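Local atomic coordinates of histidinol-phosphatase (Listeria monocytogenes serotype 4b str. H7858, PDB entry 6NLR), a protein that probably hydrolyses histidinol phosphate to histidinol and phosphate in histidine biosynthesis, using a trinuclear metal centre in a PHP-family barrel. Residues His123-Gln128 with Arg132-Ser137; Glu22-Ala27 with Lys80-Asp85; Gln165-Asp170 with Leu211-Lys216. One frame throughout, in Å; residues are numbered along the deposited sequence.

Contact 1. Residues His123-Gln128 with Arg132-Ser137; sequences HFLEGQ and RSIDFS. Unlike the reference sequence in segment 132-137: Ile-134 (reference Leu). With MN (manganese (II) ion), chain E.
Ile-134 lays its CD1 over the backbone at His-123, in strand 117-127, 3.5 Å from the carbonyl carbon of His-123, and on the same side of the sheet it meets CG of Leu-125. Beneath this apolar cover the two strands form an antiparallel beta hairpin. Phe-124 and Ser-133 make a non-hydrogen-bonded pair, and Leu-125 and Arg-132 a hydrogen-bonded one, with Arg-132 N 2.8 Å from Leu-125 O. Past the last bridge, Ile-134 N gives an almost straight bond (176°) to His-123 O, although it stands tilted from the carbonyl plane. Arg-132, long and flexible, bends at chi2 and chi3 (both near -60°), which turns its guanidinium back to the outgoing end of the other strand. There NH1 donates to Gln-128 O at 3.0 Å, the oxygen lying in the guanidinium plane, while NH2 forms a salt bridge with Asp-140. On the other face of the hairpin, a water joins His-123 O, Ser-133 OG and Asp-135 OD1. Ser-133 OG also accepts from Asp-135 N, an ST turn. The imidazole of His-123 binds manganese through NE2 at 2.1 Å, alongside Glu-93 and His-181, and its ND1 is hydrogen-bonded to Asp-95. Asp-135 OD2 lies 3.5 Å from His-123 CD2, the carboxylate and ring planes 18° apart, and accepts from a manganese-bound water. Asp-135 thus acts in the second shell, and its negative charge would probably help to orient and polarise that water.

Contact 2. Residues Glu22-Ala27 with Lys80-Asp85; sequences EMVLKA and KKYASD
Two apolar contacts, both made by Tyr-82, carry the meeting of helix 20-29 with the end of helix 68-81. The first is a CH-pi interaction: Val-24 brings CG1 over one face of the phenol ring, 4.1 Å from the ring centroid and 27° off its normal. Val-24 CG1 lies toward the CG side of the ring, 3.8 Å from Tyr-82 CD2. Val-24 turns CG1 anti to its own nitrogen (chi1 159°), which aims this branch at the tyrosine, and a compact beta-branched residue suits a buried place where Tyr-35 and Leu-86 also press. The second is van der Waals packing at the hydroxyl end. Leu-25 crosses the tyrosine at about a right angle: Leu-25 CD2 lies 3.7 Å from Tyr-82 CE1, and Leu-25 CG 3.8 Å from Tyr-82 OH. Its bond from the backbone does not aim at the ring, but the longer leucine chain brings the tip round to it. Polar bonding involves a residue just before the helical segment: Tyr-82 OH is hydrogen-bonded to Glu-21, which also forms a salt bridge with Lys-81. Tyrosine therefore serves two ends here, a flat hydrocarbon surface for the valine and a hydroxyl that engages the acidic group. Within the 80-85 segment, Tyr-82 is the first residue to leave helical geometry, and Asp-85 N is bonded to Tyr-82 O at 2.9 Å as the chain turns toward strand 87-95. Such packing of neighbouring outer helices, each joined to parallel strands of the mixed sheet, is that of the TIM-barrel-like PHP fold.

Contact 3. Residues Gln165-Asp170 with Leu211-Lys216; sequences QSIEAD and LALVKK
Two helix segments of the PHP domain, an alpha/beta fold of the TIM-barrel clan, pack side against side where Ile-167 and Val-214 bring their CA atoms to 6.8 Å. Helix 152-168 is ending here, and Ala-169 is the first residue to leave helical geometry; helix 201-217 is still wound, with Lys-215 N bonded to Leu-211 O. Ile-167 fills the middle of the interface with both branches. Its CG2 lies 3.7 Å from Leu-213 CG as the two side chains slide past each other in opposite directions, and Ile-167 CD1 reaches CG2 of Val-214 at 3.6 Å, the two side chains meeting at about a right angle. A branched, wholly apolar residue suits this buried place, where Met-179 of strand 178-179 also touches it. Leu-213 turns CG anti to its nitrogen (chi1 -166°), and this sends the isobutyl group across to the other helix. Glu-168 belongs at the more exposed margin: its methylene chain packs on the leucine while its carboxylate makes a salt bridge with Lys-164, one turn earlier on the same helix. Glutamate thereby offers its methylenes to the leucine while lysine holds its charge, with Glu-168 CG 3.6 Å from Leu-213 CD2.

How the contacts relate
Along the chain the contacts come in series, contact 2 first, then contact 1, then contact 3, all within the PHP domain. Contact 2 joins helix 20-29 to the turn that ends helix 68-81, and contact 1 lies on the opposite side of the chain's centre, about 34 Å away between contact centres, where strand 130-133 forms the edge of the five-stranded mixed sheet, antiparallel to strand 117-127. Contact 3, between helices 152-168 and 201-217, is nearer to contact 1, with closest atoms about 7 Å apart; contact 2 and contact 3 have centres about 33 Å apart. Contact 1 alone supplies a metal ligand, whereas the other two hold surrounding helices, or the turn ending one, against each other.

Contact 1. Residues His123-Gln128 with Arg132-Ser137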
loop_
_atom_site.group_PDB
_atom_site.type_symbol
_atom_site.label_atom_id
_atom_site.label_comp_id
_atom_site.label_asym_id
_atom_site.label_seq_id
_atom_site.Cartn_x
_atom_site.Cartn_y
_atom_site.Cartn_z
ATOM N N HIS A 123 -5.413 -4.849 1.598
ATOM C CA HIS A 123 -6.532 -3.861 1.615
ATOM C C HIS A 123 -7.863 -4.520 1.995
ATOM O O HIS A 123 -8.807 -3.770 2.305
ATOM C CB HIS A 123 -6.707 -3.164 0.258
ATOM C CG HIS A 123 -5.540 -2.353 -0.201
ATOM N ND1 HIS A 123 -4.907 -2.608 -1.405
ATOM C CD2 HIS A 123 -4.880 -1.316 0.355
ATOM C CE1 HIS A 123 -3.910 -1.755 -1.568
ATOM N NE2 HIS A 123 -3.859 -0.977 -0.501
ATOM N N PHE A 124 -7.958 -5.848 1.952
ATOM C CA PHE A 124 -9.222 -6.594 2.161
ATOM C C PHE A 124 -8.983 -7.739 3.149
ATOM O O PHE A 124 -7.960 -8.444 3.054
ATOM C CB PHE A 124 -9.746 -7.159 0.843
ATOM C CG PHE A 124 -10.150 -6.132 -0.183
ATOM C CD1 PHE A 124 -11.413 -5.566 -0.153
ATOM C CD2 PHE A 124 -9.275 -5.770 -1.203
ATOM C CE1 PHE A 124 -11.786 -4.638 -1.116
ATOM C CE2 PHE A 124 -9.641 -4.829 -2.148
ATOM C CZ PHE A 124 -10.892 -4.263 -2.098
ATOM N N LEU A 125 -9.919 -7.914 4.072
ATOM C CA LEU A 125 -9.979 -9.064 5.004
ATOM C C LEU A 125 -11.348 -9.702 4.896
ATOM O O LEU A 125 -12.310 -9.015 4.518
ATOM C CB LEU A 125 -9.834 -8.560 6.442
ATOM C CG LEU A 125 -8.442 -8.231 6.918
ATOM C CD1 LEU A 125 -8.529 -7.676 8.338
ATOM C CD2 LEU A 125 -7.565 -9.469 6.846
ATOM N N GLU A 126 -11.432 -10.968 5.277
ATOM C CA GLU A 126 -12.733 -11.635 5.512
ATOM C C GLU A 126 -13.489 -10.827 6.570
ATOM O O GLU A 126 -12.883 -10.487 7.616
ATOM C CB GLU A 126 -12.543 -13.086 5.953
ATOM C CG GLU A 126 -13.755 -13.612 6.684
ATOM C CD GLU A 126 -13.919 -15.113 6.684
ATOM O OE1 GLU A 126 -12.927 -15.815 6.341
ATOM O OE2 GLU A 126 -15.028 -15.565 7.018
ATOM N N GLY A 127 -14.756 -10.531 6.308
ATOM C CA GLY A 127 -15.604 -9.803 7.258
ATOM C C GLY A 127 -17.044 -10.199 7.104
ATOM O O GLY A 127 -17.328 -11.298 6.578
ATOM N N GLN A 128 -17.934 -9.320 7.542
ATOM C CA GLN A 128 -19.384 -9.593 7.603
ATOM C C GLN A 128 -19.881 -9.685 6.160
ATOM O O GLN A 128 -19.805 -8.654 5.440
ATOM C CB GLN A 128 -20.067 -8.501 8.416
ATOM C CG GLN A 128 -21.520 -8.798 8.742
ATOM C CD GLN A 128 -21.729 -10.011 9.612
ATOM O OE1 GLN A 128 -22.700 -10.746 9.439
ATOM N NE2 GLN A 128 -20.845 -10.224 10.566
ATOM N N ARG A 132 -14.157 -7.677 2.944
ATOM C CA ARG A 132 -14.475 -6.301 3.366
ATOM C C ARG A 132 -13.207 -5.454 3.282
ATOM O O ARG A 132 -12.084 -5.982 3.414
ATOM C CB ARG A 132 -15.039 -6.280 4.786
ATOM C CG ARG A 132 -16.341 -7.034 4.973
ATOM C CD ARG A 132 -17.485 -6.493 4.148
ATOM N NE ARG A 132 -17.830 -5.136 4.544
ATOM C CZ ARG A 132 -18.911 -4.783 5.220
ATOM N NH1 ARG A 132 -19.804 -5.678 5.630
ATOM N NH2 ARG A 132 -19.097 -3.509 5.508
ATOM N N SER A 133 -13.399 -4.175 3.028
ATOM C CA SER A 133 -12.300 -3.204 2.846
ATOM C C SER A 133 -11.796 -2.736 4.214
ATOM O O SER A 133 -12.613 -2.380 5.064
ATOM C CB SER A 133 -12.773 -2.045 2.019
ATOM O OG SER A 133 -11.767 -1.044 1.953
ATOM N N ILE A 134 -10.479 -2.667 4.364
ATOM C CA ILE A 134 -9.767 -2.108 5.541
ATOM C C ILE A 134 -9.817 -0.574 5.478
ATOM O O ILE A 134 -9.827 0.051 6.555
ATOM C CB ILE A 134 -8.316 -2.626 5.563
ATOM C CG1 ILE A 134 -8.286 -4.133 5.816
ATOM C CG2 ILE A 134 -7.468 -1.852 6.567
ATOM C CD1 ILE A 134 -7.011 -4.806 5.364
ATOM N N ASP A 135 -9.855 0.018 4.278
ATOM C CA ASP A 135 -9.467 1.449 4.114
ATOM C C ASP A 135 -10.526 2.286 3.378
ATOM O O ASP A 135 -10.219 3.422 3.069
ATOM C CB ASP A 135 -8.093 1.556 3.434
ATOM C CG ASP A 135 -8.021 1.006 2.021
ATOM O OD1 ASP A 135 -8.978 0.364 1.586
ATOM O OD2 ASP A 135 -7.001 1.225 1.364
ATOM N N PHE A 136 -11.746 1.794 3.156
ATOM C CA PHE A 136 -12.749 2.578 2.399
ATOM C C PHE A 136 -13.310 3.702 3.283
ATOM O O PHE A 136 -13.297 4.852 2.878
ATOM C CB PHE A 136 -13.843 1.689 1.811
ATOM C CG PHE A 136 -14.825 2.485 0.991
ATOM C CD1 PHE A 136 -14.471 2.977 -0.263
ATOM C CD2 PHE A 136 -16.071 2.810 1.504
ATOM C CE1 PHE A 136 -15.366 3.751 -0.991
ATOM C CE2 PHE A 136 -16.947 3.617 0.790
ATOM C CZ PHE A 136 -16.603 4.070 -0.457
ATOM N N SER A 137 -13.836 3.398 4.461
ATOM C CA SER A 137 -14.420 4.434 5.342
ATOM C C SER A 137 -14.515 3.882 6.762
ATOM O O SER A 137 -14.594 2.630 6.930
ATOM C CB SER A 137 -15.774 4.912 4.844
ATOM O OG SER A 137 -16.801 4.007 5.272
HETATM MN MN MN E . -2.691 0.752 -0.526
HETATM O O HOH W 1 -9.991 -1.725 0.134
HETATM O O HOH W 2 -4.034 1.781 1.065
HETATM O O HOH W 3 -1.791 2.273 -0.869
#

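Contact 2. Residues Glu22-Ala27 with Lys80-Asp85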
loop_
_atom_site.group_PDB
_atom_site.type_symbol
_atom_site.label_atom_id
_atom_site.label_comp_id
_atom_site.label_asym_id
_atom_site.label_seq_id
_atom_site.Cartn_x
_atom_site.Cartn_y
_atom_site.Cartn_z
ATOM N N GLU A 22 1.685 15.681 -14.826
ATOM C CA GLU A 22 1.671 16.872 -13.926
ATOM C C GLU A 22 2.246 16.451 -12.570
ATOM O O GLU A 22 2.926 17.247 -11.929
ATOM C CB GLU A 22 0.273 17.494 -13.808
ATOM C CG GLU A 22 -0.293 18.018 -15.127
ATOM C CD GLU A 22 0.616 18.890 -15.995
ATOM O OE1 GLU A 22 1.040 19.969 -15.518
ATOM O OE2 GLU A 22 0.902 18.495 -17.168
HETATM N N MSE A 23 2.008 15.193 -12.163
HETATM C CA MSE A 23 2.553 14.688 -10.909
HETATM C C MSE A 23 4.082 14.581 -11.015
HETATM O O MSE A 23 4.809 14.986 -10.108
HETATM C CB MSE A 23 1.886 13.358 -10.537
HETATM C CG MSE A 23 0.394 13.463 -10.378
HETATM SE SE MSE A 23 -0.438 11.720 -10.100
HETATM C CE MSE A 23 0.384 11.216 -8.401
ATOM N N VAL A 24 4.574 14.087 -12.158
ATOM C CA VAL A 24 6.002 13.914 -12.365
ATOM C C VAL A 24 6.677 15.289 -12.401
ATOM O O VAL A 24 7.736 15.443 -11.778
ATOM C CB VAL A 24 6.269 13.077 -13.629
ATOM C CG1 VAL A 24 7.677 13.276 -14.189
ATOM C CG2 VAL A 24 5.993 11.606 -13.350
ATOM N N LEU A 25 6.078 16.270 -13.083
ATOM C CA LEU A 25 6.636 17.645 -13.160
ATOM C C LEU A 25 6.725 18.226 -11.742
ATOM O O LEU A 25 7.726 18.914 -11.437
ATOM C CB LEU A 25 5.780 18.515 -14.088
ATOM C CG LEU A 25 5.985 18.288 -15.591
ATOM C CD1 LEU A 25 4.862 18.946 -16.415
ATOM C CD2 LEU A 25 7.354 18.823 -16.034
ATOM N N LYS A 26 5.733 17.964 -10.891
ATOM C CA LYS A 26 5.756 18.449 -9.488
ATOM C C LYS A 26 6.873 17.730 -8.713
ATOM O O LYS A 26 7.581 18.397 -7.963
ATOM C CB LYS A 26 4.409 18.237 -8.797
ATOM C CG LYS A 26 4.319 18.857 -7.411
ATOM C CD LYS A 26 4.319 20.344 -7.433
ATOM C CE LYS A 26 4.197 20.939 -6.049
ATOM N NZ LYS A 26 4.069 22.417 -6.137
ATOM N N ALA A 27 7.020 16.417 -8.871
ATOM C CA ALA A 27 8.106 15.655 -8.211
ATOM C C ALA A 27 9.457 16.267 -8.608
ATOM O O ALA A 27 10.309 16.436 -7.710
ATOM C CB ALA A 27 8.019 14.181 -8.500
ATOM N N LYS A 80 10.446 7.639 -20.318
ATOM C CA LYS A 80 11.449 8.078 -21.320
ATOM C C LYS A 80 11.456 9.604 -21.406
ATOM O O LYS A 80 12.544 10.186 -21.532
ATOM C CB LYS A 80 11.145 7.468 -22.691
ATOM C CG LYS A 80 11.331 5.959 -22.746
ATOM C CD LYS A 80 11.464 5.423 -24.139
ATOM C CE LYS A 80 11.562 3.917 -24.138
ATOM N NZ LYS A 80 10.217 3.314 -24.279
ATOM N N LYS A 81 10.276 10.233 -21.358
ATOM C CA LYS A 81 10.182 11.695 -21.590
ATOM C C LYS A 81 11.013 12.420 -20.532
ATOM O O LYS A 81 11.627 13.410 -20.890
ATOM C CB LYS A 81 8.730 12.184 -21.566
ATOM C CG LYS A 81 8.563 13.670 -21.815
ATOM C CD LYS A 81 7.132 14.058 -22.023
ATOM C CE LYS A 81 6.980 15.491 -22.498
ATOM N NZ LYS A 81 5.548 15.798 -22.754
ATOM N N TYR A 82 11.016 11.944 -19.290
ATOM C CA TYR A 82 11.622 12.671 -18.138
ATOM C C TYR A 82 12.876 11.962 -17.620
ATOM O O TYR A 82 13.344 12.341 -16.564
ATOM C CB TYR A 82 10.572 12.855 -17.043
ATOM C CG TYR A 82 9.515 13.827 -17.472
ATOM C CD1 TYR A 82 9.777 15.184 -17.517
ATOM C CD2 TYR A 82 8.285 13.375 -17.911
ATOM C CE1 TYR A 82 8.822 16.083 -17.957
ATOM C CE2 TYR A 82 7.315 14.260 -18.345
ATOM C CZ TYR A 82 7.589 15.615 -18.372
ATOM O OH TYR A 82 6.636 16.462 -18.823
ATOM N N ALA A 83 13.428 11.013 -18.372
ATOM C CA ALA A 83 14.611 10.217 -17.957
ATOM C C ALA A 83 15.780 11.146 -17.589
ATOM O O ALA A 83 16.489 10.828 -16.636
ATOM C CB ALA A 83 14.990 9.222 -19.023
ATOM N N SER A 84 15.969 12.281 -18.264
ATOM C CA SER A 84 17.112 13.181 -17.964
ATOM C C SER A 84 16.892 13.894 -16.620
ATOM O O SER A 84 17.876 14.360 -16.076
ATOM C CB SER A 84 17.405 14.135 -19.104
ATOM O OG SER A 84 16.345 15.049 -19.266
ATOM N N ASP A 85 15.672 13.946 -16.079
ATOM C CA ASP A 85 15.365 14.676 -14.824
ATOM C C ASP A 85 15.119 13.727 -13.638
ATOM O O ASP A 85 15.338 14.142 -12.511
ATOM C CB ASP A 85 14.116 15.534 -14.993
ATOM C CG ASP A 85 14.202 16.560 -16.104
ATOM O OD1 ASP A 85 14.863 17.582 -15.880
ATOM O OD2 ASP A 85 13.563 16.335 -17.160
#

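Contact 3. Residues Gln165-Asp170 with Leu211-Lys216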
loop_
_atom_site.group_PDB
_atom_site.type_symbol
_atom_site.label_atom_id
_atom_site.label_comp_id
_atom_site.label_asym_id
_atom_site.label_seq_id
_atom_site.Cartn_x
_atom_site.Cartn_y
_atom_site.Cartn_z
ATOM N N GLN A 165 0.883 -13.330 6.385
ATOM C CA GLN A 165 0.586 -14.221 5.237
ATOM C C GLN A 165 1.141 -13.625 3.938
ATOM O O GLN A 165 1.722 -14.390 3.130
ATOM C CB GLN A 165 -0.916 -14.465 5.122
ATOM C CG GLN A 165 -1.454 -15.444 6.150
ATOM C CD GLN A 165 -2.943 -15.600 5.961
ATOM O OE1 GLN A 165 -3.686 -14.629 5.884
ATOM N NE2 GLN A 165 -3.376 -16.828 5.827
ATOM N N SER A 166 0.975 -12.316 3.716
ATOM C CA SER A 166 1.508 -11.639 2.497
ATOM C C SER A 166 3.037 -11.808 2.427
ATOM O O SER A 166 3.579 -12.060 1.333
ATOM C CB SER A 166 1.084 -10.189 2.418
ATOM O OG SER A 166 1.876 -9.346 3.252
ATOM N N ILE A 167 3.728 -11.719 3.555
ATOM C CA ILE A 167 5.216 -11.852 3.596
ATOM C C ILE A 167 5.623 -13.295 3.295
ATOM O O ILE A 167 6.588 -13.488 2.532
ATOM C CB ILE A 167 5.763 -11.353 4.939
ATOM C CG1 ILE A 167 5.502 -9.848 5.098
ATOM C CG2 ILE A 167 7.234 -11.689 5.083
ATOM C CD1 ILE A 167 5.536 -9.378 6.538
ATOM N N GLU A 168 4.894 -14.261 3.848
ATOM C CA GLU A 168 5.198 -15.706 3.713
ATOM C C GLU A 168 4.861 -16.178 2.296
ATOM O O GLU A 168 5.431 -17.153 1.888
ATOM C CB GLU A 168 4.383 -16.541 4.706
ATOM C CG GLU A 168 4.773 -16.331 6.160
ATOM C CD GLU A 168 3.769 -16.844 7.200
ATOM O OE1 GLU A 168 2.539 -17.007 6.878
ATOM O OE2 GLU A 168 4.205 -17.080 8.350
ATOM N N ALA A 169 3.941 -15.524 1.596
ATOM C CA ALA A 169 3.333 -16.045 0.347
ATOM C C ALA A 169 4.406 -16.299 -0.737
ATOM O O ALA A 169 5.294 -15.460 -0.936
ATOM C CB ALA A 169 2.284 -15.098 -0.151
ATOM N N ASP A 170 4.289 -17.424 -1.428
ATOM C CA ASP A 170 5.018 -17.740 -2.683
ATOM C C ASP A 170 4.191 -17.176 -3.842
ATOM O O ASP A 170 3.235 -17.839 -4.255
ATOM C CB ASP A 170 5.244 -19.257 -2.799
ATOM C CG ASP A 170 5.526 -19.755 -4.213
ATOM O OD1 ASP A 170 6.011 -18.936 -5.041
ATOM O OD2 ASP A 170 5.236 -20.958 -4.498
ATOM N N LEU A 211 8.407 -8.276 11.613
ATOM C CA LEU A 211 9.680 -7.599 11.234
ATOM C C LEU A 211 10.803 -8.635 11.104
ATOM O O LEU A 211 11.593 -8.492 10.148
ATOM C CB LEU A 211 10.028 -6.498 12.237
ATOM C CG LEU A 211 9.047 -5.321 12.231
ATOM C CD1 LEU A 211 9.432 -4.311 13.290
ATOM C CD2 LEU A 211 8.977 -4.660 10.847
ATOM N N ALA A 212 10.874 -9.632 11.993
ATOM C CA ALA A 212 11.903 -10.701 11.932
ATOM C C ALA A 212 11.793 -11.402 10.571
ATOM O O ALA A 212 12.850 -11.668 9.946
ATOM C CB ALA A 212 11.764 -11.691 13.079
ATOM N N LEU A 213 10.571 -11.633 10.096
ATOM C CA LEU A 213 10.311 -12.377 8.841
ATOM C C LEU A 213 10.661 -11.495 7.628
ATOM O O LEU A 213 11.314 -11.984 6.683
ATOM C CB LEU A 213 8.849 -12.811 8.875
ATOM C CG LEU A 213 8.447 -13.870 7.864
ATOM C CD1 LEU A 213 9.264 -15.149 8.054
ATOM C CD2 LEU A 213 6.959 -14.127 7.996
ATOM N N VAL A 214 10.295 -10.215 7.666
ATOM C CA VAL A 214 10.723 -9.221 6.642
ATOM C C VAL A 214 12.249 -9.247 6.520
ATOM O O VAL A 214 12.771 -9.274 5.391
ATOM C CB VAL A 214 10.212 -7.809 6.979
ATOM C CG1 VAL A 214 10.920 -6.750 6.176
ATOM C CG2 VAL A 214 8.715 -7.706 6.785
ATOM N N LYS A 215 12.960 -9.196 7.632
ATOM C CA LYS A 215 14.441 -9.213 7.600
ATOM C C LYS A 215 14.944 -10.540 6.999
ATOM O O LYS A 215 15.834 -10.517 6.123
ATOM C CB LYS A 215 15.029 -9.007 8.999
ATOM C CG LYS A 215 16.554 -8.969 9.034
ATOM C CD LYS A 215 17.135 -7.965 8.042
ATOM C CE LYS A 215 18.639 -7.844 8.116
ATOM N NZ LYS A 215 19.084 -6.751 7.220
ATOM N N LYS A 216 14.419 -11.665 7.465
ATOM C CA LYS A 216 14.828 -13.012 6.987
ATOM C C LYS A 216 14.595 -13.121 5.466
ATOM O O LYS A 216 15.437 -13.705 4.782
ATOM C CB LYS A 216 14.040 -14.066 7.760
ATOM C CG LYS A 216 14.397 -15.511 7.451
ATOM C CD LYS A 216 13.194 -16.440 7.576
ATOM C CE LYS A 216 13.532 -17.866 7.206
ATOM N NZ LYS A 216 14.556 -18.420 8.118
#